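Long-range contacts in conserved hypothetical protein (Thermoplasma acidophilum DSM 1728, PDB 1Q7H), which is of unknown function but carries a PUA domain behind a pre-PUA domain, a pairing that probably serves to bind RNA: residues S20-D25 with P68-V73; P58-L63 with H142-E147; L62-N67 with G114-V119; S100-D105 with E123-E128. All coordinates share one frame; numbering follows the deposited sequence.

Contact 1 (S20-D25 with P68-V73); sequences SRYGID and PSRNIV. Unlike the reference sequence in segment 20-25: Ser20 (reference Ala).
Tyr22 O accepts from Ser69 N at 2.9 Å, with an N-H...O angle of 156° and the donor tilted slightly from the carbonyl plane. The preceding carbonyl is taken as well: Arg70 NH1 lies 2.9 Å from Arg21 O, a bond bent to 134° in which the donor stands above the carbonyl plane. Arg70 gets there because its CG sits between the backbone N and carbonyl carbon (chi1 53°) and the chain bends at chi3. The same NH1 also donates to a water that accepts from Arg21 NH2, so two like charges share one oxygen; NH1 comes 3.4 Å from Tyr22 CD1, with guanidinium and ring planes nearly parallel. An alanine in place of Arg70 would probably leave Arg21 O without this donor and the water held by Arg21 alone. Asn71 ND2 approaches the edge of the Tyr22 ring but spends its hydrogen bond on Met106 O. Ile24 CG1 packs alongside Pro68 CB at 3.6 Å. Gly23, at positive phi, has its CA against Ser69 OG, where a CB would clash. It is the C-prime residue of a Schellman motif ending helix 9-20, here docked on the segment leading into strand 72-75 of the PUA domain.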
loop_
_atom_site.group_PDB
_atom_site.type_symbol
_atom_site.label_atom_id
_atom_site.label_comp_id
_atom_site.label_asym_id
_atom_site.label_seq_id
_atom_site.Cartn_x
_atom_site.Cartn_y
_atom_site.Cartn_z
ATOM N N SER A 20 -11.876 1.808 1.993
ATOM C CA SER A 20 -12.889 1.255 1.093
ATOM C C SER A 20 -12.745 1.861 -0.308
ATOM O O SER A 20 -13.229 1.311 -1.291
ATOM C CB SER A 20 -14.301 1.524 1.635
ATOM O OG SER A 20 -15.293 0.856 0.855
ATOM N N ARG A 21 -12.071 2.999 -0.397
ATOM C CA ARG A 21 -11.854 3.639 -1.688
ATOM C C ARG A 21 -11.051 2.726 -2.600
ATOM O O ARG A 21 -11.152 2.808 -3.822
ATOM C CB ARG A 21 -11.079 4.944 -1.516
ATOM C CG ARG A 21 -11.882 6.107 -0.950
ATOM C CD ARG A 21 -10.988 7.329 -0.870
ATOM N NE ARG A 21 -10.180 7.453 -2.082
ATOM C CZ ARG A 21 -9.053 8.151 -2.167
ATOM N NH1 ARG A 21 -8.591 8.801 -1.107
ATOM N NH2 ARG A 21 -8.382 8.191 -3.312
ATOM N N TYR A 22 -10.241 1.863 -2.000
ATOM C CA TYR A 22 -9.403 0.953 -2.768
ATOM C C TYR A 22 -9.921 -0.467 -2.682
ATOM O O TYR A 22 -9.228 -1.412 -3.057
ATOM C CB TYR A 22 -7.966 1.015 -2.245
ATOM C CG TYR A 22 -7.363 2.382 -2.389
ATOM C CD1 TYR A 22 -7.067 2.897 -3.648
ATOM C CD2 TYR A 22 -7.106 3.177 -1.270
ATOM C CE1 TYR A 22 -6.530 4.172 -3.798
ATOM C CE2 TYR A 22 -6.567 4.457 -1.409
ATOM C CZ TYR A 22 -6.282 4.948 -2.678
ATOM O OH TYR A 22 -5.744 6.209 -2.833
ATOM N N GLY A 23 -11.142 -0.608 -2.178
ATOM C CA GLY A 23 -11.736 -1.923 -2.041
ATOM C C GLY A 23 -11.171 -2.717 -0.872
ATOM O O GLY A 23 -11.383 -3.923 -0.793
ATOM N N ILE A 24 -10.442 -2.049 0.023
ATOM C CA ILE A 24 -9.873 -2.713 1.200
ATOM C C ILE A 24 -10.971 -2.608 2.258
ATOM O O ILE A 24 -11.271 -1.523 2.763
ATOM C CB ILE A 24 -8.564 -1.998 1.665
ATOM C CG1 ILE A 24 -7.524 -2.059 0.537
ATOM C CG2 ILE A 24 -8.006 -2.667 2.928
ATOM C CD1 ILE A 24 -6.231 -1.316 0.788
ATOM N N ASP A 25 -11.576 -3.742 2.581
ATOM C CA ASP A 25 -12.693 -3.788 3.518
ATOM C C ASP A 25 -12.376 -4.094 4.978
ATOM O O ASP A 25 -12.133 -5.247 5.334
ATOM C CB ASP A 25 -13.716 -4.814 3.005
ATOM C CG ASP A 25 -14.986 -4.854 3.834
ATOM O OD1 ASP A 25 -15.029 -4.257 4.934
ATOM O OD2 ASP A 25 -15.951 -5.499 3.384
ATOM N N PRO A 68 -6.885 -5.264 -1.749
ATOM C CA PRO A 68 -7.581 -4.139 -2.368
ATOM C C PRO A 68 -8.199 -4.748 -3.632
ATOM O O PRO A 68 -7.795 -5.837 -4.053
ATOM C CB PRO A 68 -6.440 -3.172 -2.706
ATOM C CG PRO A 68 -5.299 -4.093 -2.966
ATOM C CD PRO A 68 -5.429 -5.048 -1.790
ATOM N N SER A 69 -9.156 -4.061 -4.243
ATOM C CA SER A 69 -9.788 -4.577 -5.453
ATOM C C SER A 69 -9.425 -3.755 -6.681
ATOM O O SER A 69 -9.874 -4.052 -7.780
ATOM C CB SER A 69 -11.307 -4.613 -5.296
ATOM O OG SER A 69 -11.821 -3.315 -5.059
ATOM N N ARG A 70 -8.627 -2.712 -6.495
ATOM C CA ARG A 70 -8.211 -1.889 -7.623
ATOM C C ARG A 70 -6.794 -1.396 -7.417
ATOM O O ARG A 70 -6.247 -1.496 -6.320
ATOM C CB ARG A 70 -9.163 -0.693 -7.812
ATOM C CG ARG A 70 -9.387 0.158 -6.558
ATOM C CD ARG A 70 -10.530 1.166 -6.754
ATOM N NE ARG A 70 -10.161 2.272 -7.637
ATOM C CZ ARG A 70 -9.651 3.437 -7.234
ATOM N NH1 ARG A 70 -9.441 3.677 -5.946
ATOM N NH2 ARG A 70 -9.344 4.369 -8.128
ATOM N N ASN A 71 -6.207 -0.892 -8.498
ATOM C CA ASN A 71 -4.861 -0.337 -8.508
ATOM C C ASN A 71 -3.785 -1.336 -8.162
ATOM O O ASN A 71 -2.777 -0.982 -7.566
ATOM C CB ASN A 71 -4.788 0.861 -7.563
ATOM C CG ASN A 71 -5.672 2.010 -8.022
ATOM O OD1 ASN A 71 -6.498 1.843 -8.918
ATOM N ND2 ASN A 71 -5.507 3.173 -7.407
ATOM N N ILE A 72 -3.996 -2.583 -8.557
ATOM C CA ILE A 72 -3.032 -3.632 -8.287
ATOM C C ILE A 72 -2.010 -3.756 -9.417
ATOM O O ILE A 72 -2.347 -3.639 -10.593
ATOM C CB ILE A 72 -3.737 -4.984 -8.103
ATOM C CG1 ILE A 72 -4.613 -4.953 -6.856
ATOM C CG2 ILE A 72 -2.719 -6.092 -7.971
ATOM C CD1 ILE A 72 -5.586 -6.123 -6.796
ATOM N N VAL A 73 -0.761 -3.992 -9.040
ATOM C CA VAL A 73 0.328 -4.149 -9.993
ATOM C C VAL A 73 1.099 -5.397 -9.610
ATOM O O VAL A 73 1.543 -5.535 -8.472
ATOM C CB VAL A 73 1.290 -2.945 -9.944
ATOM C CG1 VAL A 73 2.410 -3.131 -10.939
ATOM C CG2 VAL A 73 0.524 -1.663 -10.232
HETATM O O HOH W 1 -8.957 6.764 -5.753
#

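Contact 2 (P58-L63 with H142-E147); sequences PSVYLL and HFPGDE
His142, the last residue of strand 136-142, extends its ring toward the start of helix 60-65. With CG anti to the backbone N (chi1 174°), the imidazole lies with Val60 N at its edge, near the ring plane. Which way round the ring sits is doubtful, but one corner of it presses against the Ser59-Val60 backbone and both Val60 methyls, CG1 and CG2, and Phe51 meets it edge-to-face. Phe143 turns its CB away from the helix; its CA is 4.5 Å from Val60 CG1, and its ring carries Asp146 CB over the centre of one face. Pro144 follows with CG 4.1 Å from Val60 CG2, the two side chains crossing at about a right angle. A type II turn, closed by Asp146 N to Phe143 O at 3.2 Å, has Gly145 at positive phi and brings Asp146 to the N-cap of helix 147-151, where OD1 accepts from Ile149 N. Across the contact Ser59 plays the same part: its OG takes Leu62 N at 3.0 Å, Tyr61 N more weakly, and itself bonds to Pro48 O. The arrangement is thus one of two N-capped helix starts, with the end of a PUA-domain strand packed against the first turn of helix 60-65.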
loop_
_atom_site.group_PDB
_atom_site.type_symbol
_atom_site.label_atom_id
_atom_site.label_comp_id
_atom_site.label_asym_id
_atom_site.label_seq_id
_atom_site.Cartn_x
_atom_site.Cartn_y
_atom_site.Cartn_z
ATOM N N PRO A 58 -2.177 2.087 3.344
ATOM C CA PRO A 58 -2.440 0.790 3.991
ATOM C C PRO A 58 -1.079 0.137 4.182
ATOM O O PRO A 58 -0.181 0.352 3.374
ATOM C CB PRO A 58 -3.275 0.051 2.952
ATOM C CG PRO A 58 -2.720 0.603 1.634
ATOM C CD PRO A 58 -2.639 2.084 1.944
ATOM N N SER A 59 -0.904 -0.635 5.246
ATOM C CA SER A 59 0.371 -1.301 5.462
ATOM C C SER A 59 0.390 -2.566 4.609
ATOM O O SER A 59 -0.647 -3.001 4.117
ATOM C CB SER A 59 0.535 -1.695 6.932
ATOM O OG SER A 59 -0.264 -2.819 7.236
ATOM N N VAL A 60 1.564 -3.159 4.432
ATOM C CA VAL A 60 1.627 -4.385 3.666
ATOM C C VAL A 60 0.865 -5.472 4.422
ATOM O O VAL A 60 0.384 -6.417 3.809
ATOM C CB VAL A 60 3.081 -4.841 3.396
ATOM C CG1 VAL A 60 3.705 -3.960 2.314
ATOM C CG2 VAL A 60 3.902 -4.777 4.684
ATOM N N TYR A 61 0.737 -5.333 5.745
ATOM C CA TYR A 61 -0.007 -6.331 6.519
ATOM C C TYR A 61 -1.484 -6.220 6.178
ATOM O O TYR A 61 -2.164 -7.230 6.017
ATOM C CB TYR A 61 0.167 -6.129 8.029
ATOM C CG TYR A 61 1.603 -6.076 8.475
ATOM C CD1 TYR A 61 2.572 -6.883 7.874
ATOM C CD2 TYR A 61 2.002 -5.211 9.493
ATOM C CE1 TYR A 61 3.910 -6.824 8.277
ATOM C CE2 TYR A 61 3.329 -5.144 9.903
ATOM C CZ TYR A 61 4.277 -5.949 9.294
ATOM O OH TYR A 61 5.583 -5.865 9.699
ATOM N N LEU A 62 -1.986 -4.990 6.076
ATOM C CA LEU A 62 -3.390 -4.810 5.738
ATOM C C LEU A 62 -3.637 -5.302 4.311
ATOM O O LEU A 62 -4.637 -5.956 4.042
ATOM C CB LEU A 62 -3.812 -3.343 5.864
ATOM C CG LEU A 62 -5.259 -3.063 5.428
ATOM C CD1 LEU A 62 -6.224 -3.958 6.219
ATOM C CD2 LEU A 62 -5.602 -1.605 5.664
ATOM N N LEU A 63 -2.722 -4.999 3.397
ATOM C CA LEU A 63 -2.891 -5.436 2.019
ATOM C C LEU A 63 -3.053 -6.958 1.929
ATOM O O LEU A 63 -3.786 -7.471 1.079
ATOM C CB LEU A 63 -1.699 -4.996 1.169
ATOM C CG LEU A 63 -1.546 -3.502 0.862
ATOM C CD1 LEU A 63 -0.350 -3.315 -0.053
ATOM C CD2 LEU A 63 -2.792 -2.958 0.193
ATOM N N HIS A 142 6.005 2.541 0.641
ATOM C CA HIS A 142 5.931 1.692 1.823
ATOM C C HIS A 142 6.289 0.270 1.451
ATOM O O HIS A 142 5.802 -0.266 0.455
ATOM C CB HIS A 142 4.541 1.697 2.470
ATOM C CG HIS A 142 4.419 0.720 3.603
ATOM N ND1 HIS A 142 3.409 -0.216 3.679
ATOM C CD2 HIS A 142 5.238 0.472 4.651
ATOM C CE1 HIS A 142 3.616 -1.003 4.720
ATOM N NE2 HIS A 142 4.722 -0.609 5.327
ATOM N N PHE A 143 7.139 -0.342 2.265
ATOM C CA PHE A 143 7.574 -1.707 2.022
ATOM C C PHE A 143 7.916 -2.329 3.363
ATOM O O PHE A 143 8.066 -1.620 4.354
ATOM C CB PHE A 143 8.780 -1.708 1.072
ATOM C CG PHE A 143 9.936 -0.880 1.555
ATOM C CD1 PHE A 143 10.994 -1.469 2.240
ATOM C CD2 PHE A 143 9.958 0.492 1.340
ATOM C CE1 PHE A 143 12.060 -0.700 2.704
ATOM C CE2 PHE A 143 11.027 1.271 1.807
ATOM C CZ PHE A 143 12.074 0.668 2.489
ATOM N N PRO A 144 8.061 -3.663 3.416
ATOM C CA PRO A 144 8.378 -4.307 4.693
ATOM C C PRO A 144 9.664 -3.811 5.359
ATOM O O PRO A 144 10.687 -3.628 4.705
ATOM C CB PRO A 144 8.457 -5.787 4.324
ATOM C CG PRO A 144 7.559 -5.898 3.107
ATOM C CD PRO A 144 7.964 -4.662 2.339
ATOM N N GLY A 145 9.598 -3.602 6.670
ATOM C CA GLY A 145 10.767 -3.160 7.408
ATOM C C GLY A 145 11.207 -1.731 7.160
ATOM O O GLY A 145 12.290 -1.338 7.591
ATOM N N ASP A 146 10.384 -0.942 6.475
ATOM C CA ASP A 146 10.750 0.439 6.209
ATOM C C ASP A 146 10.620 1.286 7.483
ATOM O O ASP A 146 10.406 0.753 8.566
ATOM C CB ASP A 146 9.885 1.004 5.077
ATOM C CG ASP A 146 8.432 1.163 5.463
ATOM O OD1 ASP A 146 8.039 0.725 6.566
ATOM O OD2 ASP A 146 7.677 1.732 4.650
ATOM N N GLU A 147 10.755 2.599 7.354
ATOM C CA GLU A 147 10.672 3.489 8.508
ATOM C C GLU A 147 9.324 3.464 9.210
ATOM O O GLU A 147 9.257 3.576 10.431
ATOM C CB GLU A 147 11.012 4.927 8.101
ATOM C CG GLU A 147 10.341 5.383 6.810
ATOM C CD GLU A 147 10.372 6.896 6.627
ATOM O OE1 GLU A 147 11.453 7.500 6.804
ATOM O OE2 GLU A 147 9.313 7.477 6.299
#

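Contact 3 (L62-N67 with G114-V119); sequences LLNYRN and GYFIAV
The interface between helix 60-65 and the PUA-domain sheet is built here, where Leu63 and Phe116 pack as a helix side chain against a strand side chain. Leu63 CB and Phe116 CB are 3.6 Å apart, and both residues direct their CB toward the opposite segment. Farther along, Leu63 CD1 meets Val119 CG2 at 3.8 Å, so one leucine spans two residues of strand 116-122. The first torsion of Phe116 sets CG beside the backbone N (chi1 -74°) and lays the ring past the end of the helix: CD2 lies 3.5 Å from Leu63 O, and CE2 comes close to the Asn67 amide, whose plane is turned 56° from the ring. The end of that amide stands at the ring edge, near its plane. The Asn64 amide lies beside the backbone N and O of Phe116 and against CB of Tyr115; its modelled orientation is doubtful, as is that of Asn67. Tyr115 itself sends its hydroxyl off to Glu80 OE2. Ile117 and Ala118 turn from the helix, forming a classic beta bulge opposite Val109. Helix 60-65 therefore rests on one side of strand 116-122, with Phe108 of strand 106-111 also touching Leu63 and Pro68 covering Phe116, while Ile83 of helix 80-83 touches Ile117 and Ala118.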
loop_
_atom_site.group_PDB
_atom_site.type_symbol
_atom_site.label_atom_id
_atom_site.label_comp_id
_atom_site.label_asym_id
_atom_site.label_seq_id
_atom_site.Cartn_x
_atom_site.Cartn_y
_atom_site.Cartn_z
ATOM N N LEU A 62 -1.986 -4.990 6.076
ATOM C CA LEU A 62 -3.390 -4.810 5.738
ATOM C C LEU A 62 -3.637 -5.302 4.311
ATOM O O LEU A 62 -4.637 -5.956 4.042
ATOM C CB LEU A 62 -3.812 -3.343 5.864
ATOM C CG LEU A 62 -5.259 -3.063 5.428
ATOM C CD1 LEU A 62 -6.224 -3.958 6.219
ATOM C CD2 LEU A 62 -5.602 -1.605 5.664
ATOM N N LEU A 63 -2.722 -4.999 3.397
ATOM C CA LEU A 63 -2.891 -5.436 2.019
ATOM C C LEU A 63 -3.053 -6.958 1.929
ATOM O O LEU A 63 -3.786 -7.471 1.079
ATOM C CB LEU A 63 -1.699 -4.996 1.169
ATOM C CG LEU A 63 -1.546 -3.502 0.862
ATOM C CD1 LEU A 63 -0.350 -3.315 -0.053
ATOM C CD2 LEU A 63 -2.792 -2.958 0.193
ATOM N N ASN A 64 -2.383 -7.677 2.818
ATOM C CA ASN A 64 -2.449 -9.128 2.791
ATOM C C ASN A 64 -3.576 -9.692 3.634
ATOM O O ASN A 64 -3.961 -10.841 3.460
ATOM C CB ASN A 64 -1.102 -9.718 3.207
ATOM C CG ASN A 64 -0.043 -9.530 2.134
ATOM O OD1 ASN A 64 0.997 -8.882 2.347
ATOM N ND2 ASN A 64 -0.307 -10.090 0.964
ATOM N N TYR A 65 -4.117 -8.872 4.531
ATOM C CA TYR A 65 -5.225 -9.284 5.382
ATOM C C TYR A 65 -6.550 -9.033 4.645
ATOM O O TYR A 65 -7.471 -9.841 4.701
ATOM C CB TYR A 65 -5.181 -8.495 6.695
ATOM C CG TYR A 65 -6.438 -8.581 7.530
ATOM C CD1 TYR A 65 -7.010 -9.816 7.840
ATOM C CD2 TYR A 65 -7.039 -7.430 8.041
ATOM C CE1 TYR A 65 -8.147 -9.906 8.638
ATOM C CE2 TYR A 65 -8.176 -7.509 8.850
ATOM C CZ TYR A 65 -8.725 -8.749 9.143
ATOM O OH TYR A 65 -9.848 -8.844 9.940
ATOM N N ARG A 66 -6.633 -7.903 3.951
ATOM C CA ARG A 66 -7.836 -7.533 3.203
ATOM C C ARG A 66 -7.392 -6.937 1.872
ATOM O O ARG A 66 -7.153 -5.730 1.779
ATOM C CB ARG A 66 -8.641 -6.497 3.999
ATOM C CG ARG A 66 -9.335 -7.059 5.221
ATOM C CD ARG A 66 -10.531 -7.882 4.810
ATOM N NE ARG A 66 -11.172 -8.555 5.932
ATOM C CZ ARG A 66 -10.935 -9.812 6.290
ATOM N NH1 ARG A 66 -10.058 -10.551 5.616
ATOM N NH2 ARG A 66 -11.604 -10.341 7.307
ATOM N N ASN A 67 -7.276 -7.784 0.848
ATOM C CA ASN A 67 -6.811 -7.339 -0.463
ATOM C C ASN A 67 -7.584 -6.172 -1.058
ATOM O O ASN A 67 -8.788 -6.061 -0.879
ATOM C CB ASN A 67 -6.877 -8.472 -1.501
ATOM C CG ASN A 67 -6.002 -9.669 -1.154
ATOM O OD1 ASN A 67 -5.055 -9.584 -0.373
ATOM N ND2 ASN A 67 -6.309 -10.793 -1.768
ATOM N N GLY A 114 1.052 -14.009 -5.461
ATOM C CA GLY A 114 -0.182 -13.571 -4.833
ATOM C C GLY A 114 -0.132 -12.575 -3.698
ATOM O O GLY A 114 -0.980 -11.692 -3.634
ATOM N N TYR A 115 0.836 -12.699 -2.797
ATOM C CA TYR A 115 0.913 -11.775 -1.663
ATOM C C TYR A 115 1.452 -10.394 -2.035
ATOM O O TYR A 115 2.254 -10.253 -2.957
ATOM C CB TYR A 115 1.758 -12.390 -0.533
ATOM C CG TYR A 115 3.137 -12.832 -0.952
ATOM C CD1 TYR A 115 4.206 -11.941 -0.952
ATOM C CD2 TYR A 115 3.357 -14.129 -1.408
ATOM C CE1 TYR A 115 5.454 -12.330 -1.408
ATOM C CE2 TYR A 115 4.601 -14.526 -1.866
ATOM C CZ TYR A 115 5.646 -13.618 -1.871
ATOM O OH TYR A 115 6.863 -13.982 -2.401
ATOM N N PHE A 116 0.996 -9.378 -1.311
ATOM C CA PHE A 116 1.409 -8.000 -1.547
ATOM C C PHE A 116 2.725 -7.682 -0.864
ATOM O O PHE A 116 3.003 -8.166 0.234
ATOM C CB PHE A 116 0.303 -7.050 -1.085
ATOM C CG PHE A 116 -0.879 -7.029 -2.018
ATOM C CD1 PHE A 116 -0.901 -6.166 -3.114
ATOM C CD2 PHE A 116 -1.929 -7.927 -1.849
ATOM C CE1 PHE A 116 -1.947 -6.200 -4.027
ATOM C CE2 PHE A 116 -2.980 -7.970 -2.760
ATOM C CZ PHE A 116 -2.990 -7.106 -3.851
ATOM N N ILE A 117 3.537 -6.861 -1.519
ATOM C CA ILE A 117 4.851 -6.534 -0.989
ATOM C C ILE A 117 5.147 -5.053 -0.798
ATOM O O ILE A 117 6.083 -4.707 -0.097
ATOM C CB ILE A 117 5.933 -7.140 -1.885
ATOM C CG1 ILE A 117 5.800 -6.573 -3.303
ATOM C CG2 ILE A 117 5.809 -8.669 -1.883
ATOM C CD1 ILE A 117 6.792 -7.152 -4.302
ATOM N N ALA A 118 4.361 -4.173 -1.411
ATOM C CA ALA A 118 4.617 -2.750 -1.241
ATOM C C ALA A 118 3.468 -1.875 -1.696
ATOM O O ALA A 118 2.523 -2.340 -2.340
ATOM C CB ALA A 118 5.886 -2.349 -2.006
ATOM N N VAL A 119 3.552 -0.602 -1.321
ATOM C CA VAL A 119 2.580 0.393 -1.736
ATOM C C VAL A 119 3.399 1.380 -2.553
ATOM O O VAL A 119 4.532 1.707 -2.197
ATOM C CB VAL A 119 1.941 1.138 -0.552
ATOM C CG1 VAL A 119 0.957 2.213 -1.082
ATOM C CG2 VAL A 119 1.207 0.155 0.334
#

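Contact 4 (S100-D105 with E123-E128); sequences SIRKGD and EMDAGE
Two hydrogen bonds cross, one between backbones and one from a backbone N to a carboxylate. Ala126 N gives to Ile101 O at 2.9 Å, with an angle of 168°, and Lys103 N gives to Asp125 OD1 at 2.8 Å and 167°, nearly in line with the carboxylate C-O bond. Within segment 100-105, Arg102 NH1 also reaches Ile101 O, at 2.8 Å; it and Ala126 N come from opposite faces of the carbonyl plane, so that oxygen is gripped twice. Arg102 N in turn gives to Asp105 OD2, met from above the carboxylate plane, in a type II turn from Arg102 to Asp105. An alanine in place of Asp125 would probably leave Lys103 N without its acceptor, setting the turn freer to shift. Apolar contact is modest: Ala126 CB faces Ile101 CB at 4.2 Å. Arg102 and Asp125 pack at about a right angle, CD to OD1 3.5 Å. The extended Lys103 chain runs along the Glu123 carbonyl, CE to O 3.3 Å. Charges are near but not paired: Lys103 NZ is 4.7 Å from Glu123 OE2, while OE1 of Glu123 salt-bridges Arg139. The chemistry implies a loop held to the start of helix 126-132 by one backbone bond and one from a backbone N-H to the Asp125 carboxylate, with ionic attraction probably secondary.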
loop_
_atom_site.group_PDB
_atom_site.type_symbol
_atom_site.label_atom_id
_atom_site.label_comp_id
_atom_site.label_asym_id
_atom_site.label_seq_id
_atom_site.Cartn_x
_atom_site.Cartn_y
_atom_site.Cartn_z
ATOM N N SER A 100 -6.755 0.803 -15.312
ATOM C CA SER A 100 -7.325 2.105 -15.032
ATOM C C SER A 100 -6.336 2.981 -14.265
ATOM O O SER A 100 -6.628 4.128 -13.965
ATOM C CB SER A 100 -8.634 1.963 -14.255
ATOM O OG SER A 100 -8.404 1.571 -12.921
ATOM N N ILE A 101 -5.152 2.444 -13.974
ATOM C CA ILE A 101 -4.135 3.199 -13.249
ATOM C C ILE A 101 -3.586 4.379 -14.054
ATOM O O ILE A 101 -3.237 4.256 -15.229
ATOM C CB ILE A 101 -2.953 2.278 -12.802
ATOM C CG1 ILE A 101 -3.394 1.376 -11.646
ATOM C CG2 ILE A 101 -1.778 3.110 -12.339
ATOM C CD1 ILE A 101 -2.469 0.180 -11.408
ATOM N N ARG A 102 -3.525 5.531 -13.398
ATOM C CA ARG A 102 -3.031 6.749 -14.013
ATOM C C ARG A 102 -1.936 7.338 -13.135
ATOM O O ARG A 102 -1.886 7.093 -11.923
ATOM C CB ARG A 102 -4.167 7.773 -14.155
ATOM C CG ARG A 102 -5.294 7.336 -15.071
ATOM C CD ARG A 102 -4.822 7.233 -16.511
ATOM N NE ARG A 102 -5.861 6.709 -17.392
ATOM C CZ ARG A 102 -6.061 5.417 -17.643
ATOM N NH1 ARG A 102 -5.288 4.495 -17.086
ATOM N NH2 ARG A 102 -7.042 5.047 -18.459
ATOM N N LYS A 103 -1.065 8.122 -13.752
ATOM C CA LYS A 103 0.021 8.767 -13.031
ATOM C C LYS A 103 -0.563 9.476 -11.817
ATOM O O LYS A 103 -1.543 10.209 -11.931
ATOM C CB LYS A 103 0.726 9.773 -13.948
ATOM C CG LYS A 103 1.943 10.412 -13.321
ATOM C CD LYS A 103 2.841 11.060 -14.358
ATOM C CE LYS A 103 4.142 11.535 -13.727
ATOM N NZ LYS A 103 5.118 11.975 -14.758
ATOM N N GLY A 104 0.021 9.241 -10.647
ATOM C CA GLY A 104 -0.486 9.887 -9.450
ATOM C C GLY A 104 -1.312 9.004 -8.527
ATOM O O GLY A 104 -1.465 9.327 -7.353
ATOM N N ASP A 105 -1.857 7.907 -9.048
ATOM C CA ASP A 105 -2.645 6.983 -8.235
ATOM C C ASP A 105 -1.751 6.197 -7.273
ATOM O O ASP A 105 -0.572 5.954 -7.541
ATOM C CB ASP A 105 -3.364 5.939 -9.104
ATOM C CG ASP A 105 -4.413 6.534 -10.014
ATOM O OD1 ASP A 105 -4.840 7.677 -9.769
ATOM O OD2 ASP A 105 -4.821 5.840 -10.972
ATOM N N GLU A 123 3.941 6.487 -11.541
ATOM C CA GLU A 123 4.681 7.535 -12.232
ATOM C C GLU A 123 4.328 7.530 -13.725
ATOM O O GLU A 123 4.789 8.386 -14.475
ATOM C CB GLU A 123 6.181 7.294 -12.074
ATOM C CG GLU A 123 6.672 7.359 -10.647
ATOM C CD GLU A 123 6.926 8.772 -10.192
ATOM O OE1 GLU A 123 7.291 8.965 -9.016
ATOM O OE2 GLU A 123 6.764 9.690 -11.016
HETATM N N MSE A 124 3.515 6.559 -14.141
HETATM C CA MSE A 124 3.097 6.408 -15.537
HETATM C C MSE A 124 1.671 5.858 -15.609
HETATM O O MSE A 124 1.198 5.227 -14.659
HETATM C CB MSE A 124 4.016 5.414 -16.270
HETATM C CG MSE A 124 5.472 5.835 -16.424
HETATM SE SE MSE A 124 6.607 4.404 -17.127
HETATM C CE MSE A 124 5.945 4.364 -18.951
ATOM N N ASP A 125 0.995 6.087 -16.738
ATOM C CA ASP A 125 -0.352 5.561 -16.941
ATOM C C ASP A 125 -0.222 4.088 -17.358
ATOM O O ASP A 125 0.752 3.705 -18.006
ATOM C CB ASP A 125 -1.094 6.318 -18.051
ATOM C CG ASP A 125 -1.286 7.795 -17.743
ATOM O OD1 ASP A 125 -1.463 8.171 -16.558
ATOM O OD2 ASP A 125 -1.278 8.586 -18.708
ATOM N N ALA A 126 -1.208 3.266 -17.003
ATOM C CA ALA A 126 -1.160 1.853 -17.346
ATOM C C ALA A 126 -0.987 1.612 -18.851
ATOM O O ALA A 126 -0.318 0.666 -19.261
ATOM C CB ALA A 126 -2.412 1.156 -16.849
ATOM N N GLY A 127 -1.594 2.463 -19.668
ATOM C CA GLY A 127 -1.484 2.298 -21.108
ATOM C C GLY A 127 -0.054 2.348 -21.623
ATOM O O GLY A 127 0.382 1.465 -22.361
ATOM N N GLU A 128 0.671 3.390 -21.238
ATOM C CA GLU A 128 2.050 3.570 -21.670
ATOM C C GLU A 128 2.964 2.483 -21.110
ATOM O O GLU A 128 3.865 2.009 -21.804
ATOM C CB GLU A 128 2.540 4.968 -21.255
ATOM C CG GLU A 128 4.018 5.229 -21.508
ATOM C CD GLU A 128 4.397 6.707 -21.384
ATOM O OE1 GLU A 128 3.740 7.451 -20.634
ATOM O OE2 GLU A 128 5.371 7.114 -22.036
#

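Contacts 2 and 3 share Leu62 and Leu63 of helix 60-65 and meet that helix from its start and its later turn; their centres are 8 Å apart, and His142 O with Val119 N probably links them by a hydrogen bond. Contact 2 is buried and contact 3 partly so, and both rest on packing of side chains, with imidazole or amide groups set against backbone. Contact 1, partly buried, touches both through Ile24 and Pro68, but relies on backbone carbonyls and a bridging water. Contact 4 lies farthest from the chain centre, about 16 Å from it, wholly within the PUA domain; it is the most polar, and meets contact 1 through Ile101 packed on Asn71 and Val73.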